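Local coordinates for protein UDP-N-acetylenolpyruvoylglucosamine reductase (Listeria monocytogenes, PDB 3TX1) that probably catalyses the NADPH-dependent, FAD-mediated reduction of UDP-N-acetylenolpyruvoylglucosamine to UDP-N-acetylmuramate, a step in building the peptidoglycan of the cell wall, at residues T173-T178 with I204-T209; S244-P249 with L311-K316; T115-M120 with F210-E215. One frame throughout, in Å; residues are numbered along the deposited sequence.

Interaction 1: residues T173-T178 with I204-T209; sequences TVLTQT and IVLDAT. With FAD (flavin-adenine dinucleotide), chain B.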
loop_
_atom_site.group_PDB
_atom_site.type_symbol
_atom_site.label_atom_id
_atom_site.label_comp_id
_atom_site.label_asym_id
_atom_site.label_seq_id
_atom_site.Cartn_x
_atom_site.Cartn_y
_atom_site.Cartn_z
ATOM N N THR A 173 16.328 -1.176 5.163
ATOM C CA THR A 173 17.108 0.016 4.871
ATOM C C THR A 173 16.117 1.153 4.692
ATOM O O THR A 173 15.173 1.052 3.919
ATOM C CB THR A 173 17.918 -0.094 3.586
ATOM O OG1 THR A 173 18.705 -1.277 3.631
ATOM C CG2 THR A 173 18.837 1.123 3.444
ATOM N N VAL A 174 16.383 2.258 5.345
ATOM C CA VAL A 174 15.450 3.326 5.359
ATOM C C VAL A 174 16.076 4.735 5.239
ATOM O O VAL A 174 17.287 4.910 5.409
ATOM C CB VAL A 174 14.678 3.143 6.671
ATOM C CG1 VAL A 174 14.612 4.408 7.506
ATOM C CG2 VAL A 174 13.336 2.505 6.420
ATOM N N LEU A 175 15.245 5.722 4.911
ATOM C CA LEU A 175 15.652 7.119 4.891
ATOM C C LEU A 175 14.866 7.892 5.910
ATOM O O LEU A 175 13.641 7.858 5.947
ATOM C CB LEU A 175 15.474 7.779 3.518
ATOM C CG LEU A 175 16.382 7.371 2.326
ATOM C CD1 LEU A 175 16.240 8.377 1.192
ATOM C CD2 LEU A 175 17.854 7.230 2.672
ATOM N N THR A 176 15.587 8.592 6.760
ATOM C CA THR A 176 14.954 9.451 7.736
ATOM C C THR A 176 14.473 10.696 6.991
ATOM O O THR A 176 14.871 10.955 5.843
ATOM C CB THR A 176 15.931 9.829 8.851
ATOM O OG1 THR A 176 16.931 10.709 8.332
ATOM C CG2 THR A 176 16.612 8.583 9.408
ATOM N N GLN A 177 13.620 11.475 7.641
ATOM C CA GLN A 177 13.070 12.667 7.003
ATOM C C GLN A 177 14.128 13.664 6.558
ATOM O O GLN A 177 13.872 14.493 5.676
ATOM C CB GLN A 177 12.034 13.340 7.893
ATOM C CG GLN A 177 10.661 12.672 7.892
ATOM C CD GLN A 177 9.594 13.558 8.538
ATOM O OE1 GLN A 177 9.906 14.503 9.276
ATOM N NE2 GLN A 177 8.331 13.263 8.255
ATOM N N THR A 178 15.318 13.589 7.156
ATOM C CA THR A 178 16.376 14.512 6.760
ATOM C C THR A 178 17.106 13.986 5.522
ATOM O O THR A 178 17.870 14.720 4.901
ATOM C CB THR A 178 17.401 14.796 7.876
ATOM O OG1 THR A 178 18.259 13.676 8.026
ATOM C CG2 THR A 178 16.741 15.110 9.198
ATOM N N ILE A 204 11.303 6.315 5.129
ATOM C CA ILE A 204 11.080 5.934 3.718
ATOM C C ILE A 204 11.827 4.616 3.519
ATOM O O ILE A 204 13.045 4.558 3.559
ATOM C CB ILE A 204 11.581 6.973 2.676
ATOM C CG1 ILE A 204 10.759 8.263 2.694
ATOM C CG2 ILE A 204 11.507 6.407 1.260
ATOM C CD1 ILE A 204 11.217 9.312 3.685
ATOM N N VAL A 205 11.093 3.547 3.346
ATOM C CA VAL A 205 11.719 2.260 3.185
ATOM C C VAL A 205 12.385 2.183 1.831
ATOM O O VAL A 205 11.745 2.519 0.834
ATOM C CB VAL A 205 10.638 1.166 3.250
ATOM C CG1 VAL A 205 11.223 -0.235 3.020
ATOM C CG2 VAL A 205 9.887 1.288 4.571
ATOM N N LEU A 206 13.650 1.760 1.800
ATOM C CA LEU A 206 14.366 1.500 0.544
ATOM C C LEU A 206 14.494 0.001 0.185
ATOM O O LEU A 206 14.390 -0.373 -0.976
ATOM C CB LEU A 206 15.716 2.170 0.525
ATOM C CG LEU A 206 15.642 3.686 0.584
ATOM C CD1 LEU A 206 17.035 4.249 0.768
ATOM C CD2 LEU A 206 14.999 4.254 -0.664
ATOM N N ASP A 207 14.765 -0.852 1.164
ATOM C CA ASP A 207 14.750 -2.298 0.918
ATOM C C ASP A 207 14.476 -3.042 2.211
ATOM O O ASP A 207 14.619 -2.474 3.295
ATOM C CB ASP A 207 15.986 -2.817 0.166
ATOM C CG ASP A 207 17.275 -2.601 0.930
ATOM O OD1 ASP A 207 18.253 -2.029 0.366
ATOM O OD2 ASP A 207 17.297 -2.978 2.115
ATOM N N ALA A 208 14.033 -4.285 2.088
ATOM C CA ALA A 208 13.666 -5.080 3.257
ATOM C C ALA A 208 14.303 -6.485 3.273
ATOM O O ALA A 208 14.532 -7.091 2.206
ATOM C CB ALA A 208 12.149 -5.173 3.363
ATOM N N THR A 209 14.602 -6.976 4.480
ATOM C CA THR A 209 15.194 -8.313 4.668
ATOM C C THR A 209 14.279 -9.186 5.504
ATOM O O THR A 209 14.000 -8.879 6.673
ATOM C CB THR A 209 16.531 -8.292 5.440
ATOM O OG1 THR A 209 17.516 -7.534 4.738
ATOM C CG2 THR A 209 17.051 -9.690 5.570
HETATM P PA FAD B . 0.239 2.564 -0.941
HETATM O O1A FAD B . 0.900 3.175 -2.130
HETATM O O2A FAD B . -1.238 2.295 -0.972
HETATM O O5B FAD B . 0.448 3.518 0.323
HETATM C C5B FAD B . 0.328 2.809 1.552
HETATM C C4B FAD B . 0.974 3.550 2.704
HETATM O O4B FAD B . 2.342 3.193 2.820
HETATM C C3B FAD B . 0.949 5.061 2.625
HETATM O O3B FAD B . 1.011 5.538 3.992
HETATM C C2B FAD B . 2.283 5.333 1.930
HETATM O O2B FAD B . 2.856 6.649 2.052
HETATM C C1B FAD B . 3.158 4.345 2.644
HETATM N N9A FAD B . 4.246 3.924 1.779
HETATM C C8A FAD B . 4.165 3.389 0.552
HETATM N N7A FAD B . 5.418 3.051 0.136
HETATM C C5A FAD B . 6.315 3.355 1.100
HETATM C C6A FAD B . 7.785 3.309 1.315
HETATM N N6A FAD B . 8.662 2.838 0.385
HETATM N N1A FAD B . 8.249 3.757 2.501
HETATM C C2A FAD B . 7.453 4.224 3.454
HETATM N N3A FAD B . 6.130 4.334 3.329
HETATM C C4A FAD B . 5.516 3.927 2.195
HETATM N N1 FAD B . -3.408 -5.426 3.033
HETATM C C2 FAD B . -3.181 -6.432 3.912
HETATM O O2 FAD B . -2.472 -6.222 4.910
HETATM N N3 FAD B . -3.647 -7.680 3.764
HETATM C C4 FAD B . -4.415 -8.055 2.751
HETATM O O4 FAD B . -4.865 -9.221 2.666
HETATM C C4X FAD B . -4.708 -7.015 1.754
HETATM N N5 FAD B . -5.466 -7.306 0.701
HETATM C C5X FAD B . -5.765 -6.394 -0.236
HETATM C C6 FAD B . -6.545 -6.784 -1.313
HETATM C C7 FAD B . -6.851 -5.893 -2.307
HETATM C C7M FAD B . -7.714 -6.327 -3.464
HETATM C C8 FAD B . -6.308 -4.521 -2.186
HETATM C C8M FAD B . -6.603 -3.491 -3.215
HETATM C C9 FAD B . -5.536 -4.139 -1.123
HETATM C C9A FAD B . -5.243 -5.036 -0.124
HETATM N N10 FAD B . -4.429 -4.677 0.978
HETATM C C10 FAD B . -4.151 -5.662 1.943
HETATM C "C1'" FAD B . -3.923 -3.299 1.115
HETATM C "C2'" FAD B . -2.569 -3.129 0.463
HETATM O "O2'" FAD B . -2.323 -4.197 -0.447
HETATM C "C3'" FAD B . -1.456 -3.150 1.493
HETATM O "O3'" FAD B . -1.778 -2.156 2.457
HETATM C "C4'" FAD B . -0.124 -2.827 0.821
HETATM O "O4'" FAD B . 0.983 -3.321 1.589
HETATM C "C5'" FAD B . 0.031 -1.351 0.501
HETATM O "O5'" FAD B . 0.975 -1.255 -0.539
HETATM P P FAD B . 1.170 0.021 -1.450
HETATM O O1P FAD B . 2.552 -0.103 -1.981
HETATM O O2P FAD B . 0.000 -0.006 -2.374
HETATM O O3P FAD B . 1.009 1.246 -0.489
#
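Leu175 and Ile204 sit opposite each other where two antiparallel strands meet, joined by backbone bonds in both directions: Leu175 N to Ile204 O, and Ile204 N to Leu175 O (2.9 Å), the latter almost straight and in the carbonyl plane. The side chain of Leu175 leaves its strand with CB beside Ile204 CB, 4.1 Å away. CG stands beside the backbone N, chi1 -70°, and meets the CD1 methyl of Leu206 at 3.5 Å, the two leucines crossing at a slant. CD2 continues along the same methyl, and the leucine also packs on Ala67, Gln68 and Val71 of helix 64-76. Branched aliphatic residues suit this buried layer between sheet and helix, where their apolar branches pack closely. Val174 points to the other face; its CG2 lies 3.6 Å from Val205 CA.

Beyond this regular pair the partner strand gains a residue. Leu206 N bonds to Thr173 O (2.7 Å), and Asp207 N makes a weak bond to the same oxygen, while Thr173 N returns a bond to Asp207 O. Asp207 brings its carboxylate alongside Thr173: with CG between the backbone N and the carbonyl carbon (chi1 62°), OD2 takes the hydroxyl proton of Thr173 OG1 at 2.7 Å, on its syn side but 33° out of the carboxylate plane. A threonine paired with an aspartate thus ties the strands by side chains as well as backbone.

The backbone N and O of Val205, turned away from Val174, bind the adenine of FAD. Val205 N donates to FAD N1A at 3.0 Å and FAD N6A donates to Val205 O at 3.1 Å, while Val205 CG2 lies against the adenine. With Leu206 and Asp207 both facing Thr173, this is a classic beta bulge, next to a backbone site for adenine in the PCMH-type FAD-binding domain.

Interaction 2: residues S244-P249 with L311-K316; sequences SVFKRP and LETEVK. With SO4 (sulfate ion), chain E.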
loop_
_atom_site.group_PDB
_atom_site.type_symbol
_atom_site.label_atom_id
_atom_site.label_comp_id
_atom_site.label_asym_id
_atom_site.label_seq_id
_atom_site.Cartn_x
_atom_site.Cartn_y
_atom_site.Cartn_z
ATOM N N SER A 244 -9.868 -3.898 1.832
ATOM C CA SER A 244 -10.956 -3.835 2.724
ATOM C C SER A 244 -10.876 -2.349 3.090
ATOM O O SER A 244 -9.845 -1.876 3.530
ATOM C CB SER A 244 -10.675 -4.737 3.920
ATOM O OG SER A 244 -11.871 -5.218 4.511
ATOM N N VAL A 245 -11.943 -1.611 2.830
ATOM C CA VAL A 245 -12.016 -0.185 3.109
ATOM C C VAL A 245 -11.981 0.199 4.609
ATOM O O VAL A 245 -11.475 1.236 4.952
ATOM C CB VAL A 245 -13.288 0.426 2.420
ATOM C CG1 VAL A 245 -13.604 1.814 2.953
ATOM C CG2 VAL A 245 -13.134 0.504 0.910
ATOM N N PHE A 246 -12.505 -0.633 5.503
ATOM C CA PHE A 246 -12.611 -0.257 6.922
ATOM C C PHE A 246 -11.893 -1.167 7.914
ATOM O O PHE A 246 -11.779 -2.347 7.690
ATOM C CB PHE A 246 -14.102 -0.218 7.333
ATOM C CG PHE A 246 -14.912 0.820 6.605
ATOM C CD1 PHE A 246 -15.667 0.481 5.502
ATOM C CD2 PHE A 246 -14.903 2.150 7.021
ATOM C CE1 PHE A 246 -16.399 1.445 4.835
ATOM C CE2 PHE A 246 -15.627 3.130 6.360
ATOM C CZ PHE A 246 -16.383 2.776 5.266
ATOM N N LYS A 247 -11.464 -0.630 9.047
ATOM C CA LYS A 247 -10.893 -1.477 10.089
ATOM C C LYS A 247 -12.041 -2.319 10.638
ATOM O O LYS A 247 -13.205 -2.014 10.419
ATOM C CB LYS A 247 -10.288 -0.626 11.211
ATOM C CG LYS A 247 -9.368 0.468 10.704
ATOM C CD LYS A 247 -8.730 1.289 11.817
ATOM C CE LYS A 247 -7.652 2.214 11.249
ATOM N NZ LYS A 247 -6.758 2.774 12.303
ATOM N N ARG A 248 -11.745 -3.379 11.362
ATOM C CA ARG A 248 -12.839 -4.185 11.881
ATOM C C ARG A 248 -13.314 -3.611 13.238
ATOM O O ARG A 248 -12.537 -3.523 14.196
ATOM C CB ARG A 248 -12.442 -5.663 11.951
ATOM C CG ARG A 248 -13.586 -6.627 12.247
ATOM C CD ARG A 248 -13.074 -8.013 12.657
ATOM N NE ARG A 248 -12.805 -9.006 11.587
ATOM C CZ ARG A 248 -11.814 -8.970 10.684
ATOM N NH1 ARG A 248 -10.994 -7.926 10.599
ATOM N NH2 ARG A 248 -11.677 -9.972 9.813
ATOM N N PRO A 249 -14.592 -3.250 13.306
ATOM C CA PRO A 249 -15.190 -2.763 14.551
ATOM C C PRO A 249 -15.283 -3.880 15.587
ATOM O O PRO A 249 -15.657 -5.003 15.250
ATOM C CB PRO A 249 -16.591 -2.331 14.116
ATOM C CG PRO A 249 -16.896 -3.194 12.941
ATOM C CD PRO A 249 -15.588 -3.393 12.230
ATOM N N LEU A 311 -17.584 3.054 11.665
ATOM C CA LEU A 311 -16.657 2.374 10.776
ATOM C C LEU A 311 -15.524 3.327 10.501
ATOM O O LEU A 311 -15.738 4.429 10.025
ATOM C CB LEU A 311 -17.326 1.915 9.489
ATOM C CG LEU A 311 -18.238 0.703 9.610
ATOM C CD1 LEU A 311 -19.003 0.514 8.319
ATOM C CD2 LEU A 311 -17.454 -0.553 9.959
ATOM N N GLU A 312 -14.317 2.930 10.853
ATOM C CA GLU A 312 -13.181 3.793 10.623
ATOM C C GLU A 312 -12.400 3.252 9.467
ATOM O O GLU A 312 -12.262 2.026 9.314
ATOM C CB GLU A 312 -12.393 3.943 11.908
ATOM C CG GLU A 312 -13.333 4.560 12.938
ATOM C CD GLU A 312 -12.746 4.803 14.315
ATOM O OE1 GLU A 312 -11.650 4.236 14.625
ATOM O OE2 GLU A 312 -13.415 5.563 15.086
ATOM N N THR A 313 -11.955 4.140 8.598
ATOM C CA THR A 313 -11.271 3.675 7.411
ATOM C C THR A 313 -9.925 2.998 7.733
ATOM O O THR A 313 -9.211 3.400 8.653
ATOM C CB THR A 313 -11.028 4.824 6.422
ATOM O OG1 THR A 313 -10.364 5.879 7.103
ATOM C CG2 THR A 313 -12.314 5.373 5.879
ATOM N N GLU A 314 -9.620 1.931 7.018
ATOM C CA GLU A 314 -8.326 1.301 7.099
ATOM C C GLU A 314 -7.502 1.996 6.019
ATOM O O GLU A 314 -6.427 2.510 6.296
ATOM C CB GLU A 314 -8.444 -0.224 6.907
ATOM C CG GLU A 314 -7.267 -0.976 6.256
ATOM C CD GLU A 314 -5.984 -1.081 7.090
ATOM O OE1 GLU A 314 -5.204 -2.059 6.894
ATOM O OE2 GLU A 314 -5.727 -0.200 7.933
ATOM N N VAL A 315 -8.037 2.057 4.806
ATOM C CA VAL A 315 -7.410 2.731 3.677
ATOM C C VAL A 315 -7.015 4.204 3.993
ATOM O O VAL A 315 -7.766 4.930 4.676
ATOM C CB VAL A 315 -8.397 2.697 2.502
ATOM C CG1 VAL A 315 -9.599 3.606 2.782
ATOM C CG2 VAL A 315 -7.726 3.132 1.218
ATOM N N LYS A 316 -5.853 4.650 3.501
ATOM C CA LYS A 316 -5.358 6.028 3.772
ATOM C C LYS A 316 -6.032 7.014 2.867
ATOM O O LYS A 316 -6.235 6.716 1.681
ATOM C CB LYS A 316 -3.851 6.197 3.492
ATOM C CG LYS A 316 -2.911 5.257 4.202
ATOM C CD LYS A 316 -2.951 5.463 5.696
ATOM C CE LYS A 316 -2.075 4.394 6.345
ATOM N NZ LYS A 316 -2.077 4.488 7.836
HETATM S S SO4 E . 0.734 6.914 8.554
HETATM O O1 SO4 E . 2.179 6.984 8.891
HETATM O O2 SO4 E . 0.204 5.582 8.934
HETATM O O3 SO4 E . 0.007 7.988 9.272
HETATM O O4 SO4 E . 0.529 7.124 7.100
#
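The Phe246 ring has Leu311 over one face: Leu311 CB makes a CH-pi contact 3.9 Å from the centroid of the Phe246 ring, 30° off its normal, and the CD1 methyl of Leu311 stands over the centre. The opposite face carries the CG1 methyl of neighbouring Val245, offset toward the rim. At the edge, near the ring plane, Glu312 O approaches Phe246 CD2 at 3.5 Å. With CG beside the backbone N (chi1 -63°), the ring points between helices 289-307 and 254-260, a largely apolar site lined by Ile258, Ile296 and Val299, suited to an aromatic ring. Leu311 CD2 reaches on to Pro249 CG, 4.0 Å away.

Two backbone bonds clasp these irregular segments around the single bridge of Phe246 with Thr313. Lys247 N meets Glu312 O at 2.8 Å, nearly along the C=O axis, and Glu314 N bonds to Val245 O at 2.9 Å. Both loops belong to the MurB C-terminal domain, and the clasp sets two predicted active-site residues near each other, Ser244, the proton donor, and Glu314; Glu314 CG lies 3.9 Å from the backbone Ser244 O. Glu314 also neighbours Arg194, a third predicted catalytic residue, and bonds through OE1 to a glycerol, probably from the crystallisation liquor.

Lys247 runs extended alongside Thr313, its CE 3.3 Å from Thr313 O. Lys316, part of the FAD pocket, bonds through NZ to O2 of a sulfate, probably also from the liquor, at 2.8 Å.

Interaction 3: residues T115-M120 with F210-E215; sequences TQIVAM and FSLALE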
loop_
_atom_site.group_PDB
_atom_site.type_symbol
_atom_site.label_atom_id
_atom_site.label_comp_id
_atom_site.label_asym_id
_atom_site.label_seq_id
_atom_site.Cartn_x
_atom_site.Cartn_y
_atom_site.Cartn_z
ATOM N N THR A 115 19.029 -18.371 3.813
ATOM C CA THR A 115 17.618 -18.512 4.170
ATOM C C THR A 115 16.881 -17.143 4.175
ATOM O O THR A 115 15.665 -17.061 4.439
ATOM C CB THR A 115 17.421 -19.254 5.518
ATOM O OG1 THR A 115 18.070 -18.529 6.563
ATOM C CG2 THR A 115 17.978 -20.694 5.472
ATOM N N GLN A 116 17.602 -16.082 3.815
ATOM C CA GLN A 116 17.048 -14.728 3.842
ATOM C C GLN A 116 16.747 -14.070 2.499
ATOM O O GLN A 116 17.529 -14.179 1.533
ATOM C CB GLN A 116 17.939 -13.803 4.666
ATOM C CG GLN A 116 17.912 -14.104 6.152
ATOM C CD GLN A 116 18.615 -13.044 6.979
ATOM O OE1 GLN A 116 19.261 -12.138 6.451
ATOM N NE2 GLN A 116 18.480 -13.152 8.297
ATOM N N ILE A 117 15.627 -13.347 2.477
ATOM C CA ILE A 117 15.223 -12.609 1.291
ATOM C C ILE A 117 15.335 -11.069 1.419
ATOM O O ILE A 117 14.845 -10.466 2.387
ATOM C CB ILE A 117 13.849 -13.090 0.756
ATOM C CG1 ILE A 117 14.042 -14.435 0.031
ATOM C CG2 ILE A 117 13.255 -12.072 -0.206
ATOM C CD1 ILE A 117 12.772 -15.128 -0.389
ATOM N N VAL A 118 16.051 -10.472 0.463
ATOM C CA VAL A 118 16.221 -9.020 0.380
ATOM C C VAL A 118 15.521 -8.507 -0.854
ATOM O O VAL A 118 15.784 -8.996 -1.962
ATOM C CB VAL A 118 17.716 -8.549 0.421
ATOM C CG1 VAL A 118 18.040 -7.557 -0.701
ATOM C CG2 VAL A 118 18.051 -7.950 1.783
ATOM N N ALA A 119 14.634 -7.530 -0.636
ATOM C CA ALA A 119 13.842 -6.908 -1.704
ATOM C C ALA A 119 13.796 -5.405 -1.556
ATOM O O ALA A 119 13.669 -4.900 -0.444
ATOM C CB ALA A 119 12.425 -7.453 -1.689
ATOM N N MET A 120 13.878 -4.699 -2.679
ATOM C CA MET A 120 13.808 -3.248 -2.683
ATOM C C MET A 120 12.369 -2.746 -2.453
ATOM O O MET A 120 11.405 -3.496 -2.659
ATOM C CB MET A 120 14.432 -2.692 -3.950
ATOM C CG MET A 120 15.931 -2.636 -3.829
ATOM S SD MET A 120 16.636 -1.891 -5.289
ATOM C CE MET A 120 18.221 -1.402 -4.632
ATOM N N PHE A 210 13.824 -10.285 4.912
ATOM C CA PHE A 210 12.964 -11.229 5.628
ATOM C C PHE A 210 13.717 -12.514 6.031
ATOM O O PHE A 210 14.394 -13.130 5.192
ATOM C CB PHE A 210 11.787 -11.590 4.755
ATOM C CG PHE A 210 11.117 -10.417 4.105
ATOM C CD1 PHE A 210 11.377 -10.113 2.773
ATOM C CD2 PHE A 210 10.172 -9.660 4.798
ATOM C CE1 PHE A 210 10.735 -9.059 2.145
ATOM C CE2 PHE A 210 9.523 -8.604 4.184
ATOM C CZ PHE A 210 9.809 -8.307 2.856
ATOM N N SER A 211 13.628 -12.882 7.315
ATOM C CA SER A 211 14.243 -14.109 7.871
ATOM C C SER A 211 13.351 -15.334 7.631
ATOM O O SER A 211 12.454 -15.616 8.428
ATOM C CB SER A 211 14.425 -13.965 9.376
ATOM O OG SER A 211 15.634 -13.336 9.704
ATOM N N LEU A 212 13.574 -16.098 6.585
ATOM C CA LEU A 212 12.704 -17.229 6.369
ATOM C C LEU A 212 13.312 -18.554 6.809
ATOM O O LEU A 212 14.425 -18.617 7.260
ATOM C CB LEU A 212 12.260 -17.292 4.916
ATOM C CG LEU A 212 11.749 -16.020 4.254
ATOM C CD1 LEU A 212 11.265 -16.271 2.848
ATOM C CD2 LEU A 212 10.734 -15.268 5.078
ATOM N N ALA A 213 12.564 -19.616 6.688
ATOM C CA ALA A 213 13.093 -20.929 7.016
ATOM C C ALA A 213 12.986 -21.906 5.824
ATOM O O ALA A 213 12.057 -21.821 5.011
ATOM C CB ALA A 213 12.386 -21.483 8.241
ATOM N N LEU A 214 13.948 -22.822 5.705
ATOM C CA LEU A 214 13.887 -23.846 4.646
ATOM C C LEU A 214 12.821 -24.920 4.909
ATOM O O LEU A 214 12.694 -25.437 6.017
ATOM C CB LEU A 214 15.261 -24.443 4.314
ATOM C CG LEU A 214 16.074 -23.574 3.344
ATOM C CD1 LEU A 214 17.541 -23.967 3.397
ATOM C CD2 LEU A 214 15.551 -23.595 1.904
ATOM N N GLU A 215 12.050 -25.203 3.862
ATOM C CA GLU A 215 10.934 -26.124 3.886
ATOM C C GLU A 215 10.574 -26.537 2.456
ATOM O O GLU A 215 10.794 -25.778 1.499
ATOM C CB GLU A 215 9.749 -25.485 4.622
ATOM C CG GLU A 215 8.528 -26.368 4.785
ATOM C CD GLU A 215 7.403 -25.701 5.564
ATOM O OE1 GLU A 215 7.548 -24.510 5.960
ATOM O OE2 GLU A 215 6.362 -26.374 5.770
#
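Ile117 and Phe210 exchange a pair of backbone hydrogen bonds: Ile117 N to Phe210 O at 3.0 Å and Phe210 N to Ile117 O at 2.7 Å, each received in the carbonyl plane. Where strand 116-120 starts, Leu212 N reaches Thr115 O at 3.1 Å in a more bent bond, with an N-H...O angle of 138° and the donor tilted from the carbonyl plane. Between these sits the non-hydrogen-bonded pair of Gln116 and Ser211, where Gln116 CA makes a CA-H...O contact with Phe210 O.

Apolar contacts gather on the face that bears Ile117 and Phe210. Ile117 splits its work: CG2, anti to the backbone N, approaches Phe210 CD1 at 4.0 Å, whereas CG1 (chi1 -76°) stands beside that nitrogen and carries CD1 to Leu212 CD1, 3.7 Å away. A beta-branched residue with one longer arm suits a place with two apolar partners. The Phe210 ring has Ala119 CB at its edge, near the ring plane, where a small methyl suits a place that the ring edge and Thr128 both border. This is antiparallel beta pairing of neighbouring strands in the antiparallel sheet of the FAD-binding PCMH-type domain, and helix 125-134 packs on that same face, with Thr128 touching Ile117, Ala119 and Phe210. Farther out, Thr115 CG2 lies 3.9 Å from Leu214 CD1, so the methyl arm of the threonine meets the leucine, while Leu137 of strand 137-138 touches Thr115, Ile117 and Leu212.

Gln116 and Ser211, on the other face, are partly exposed. Gln116 extends beyond CG and brings NE2 to 3.2 Å from Ser211 OG. The serine hydroxyl has a firmer partner elsewhere, a hydrogen bond with Glu170 OE1 on strand 169-175, and the side chain of Gln116 also touches Thr209.

How the interactions relate
Interactions 1 and 3 belong to one antiparallel sheet of the FAD-binding domain. Strand 204-214 serves both, meeting strand 169-175 in the first and strand 116-120 in the third; their centres lie 18 Å apart, and they touch where Ala208 N approaches Ala119 O at 2.6 Å, probably a hydrogen bond. Along the chain, interaction 1 is nested inside the loop closed by interaction 3. Interaction 2 follows in the C-terminal domain, on the opposite side of the chain's centre from interaction 1 and about 26 Å from it between centres. FAD spans the distance: its adenine is held at interaction 1, while its flavin ring lies toward interaction 2 and the predicted catalytic residues.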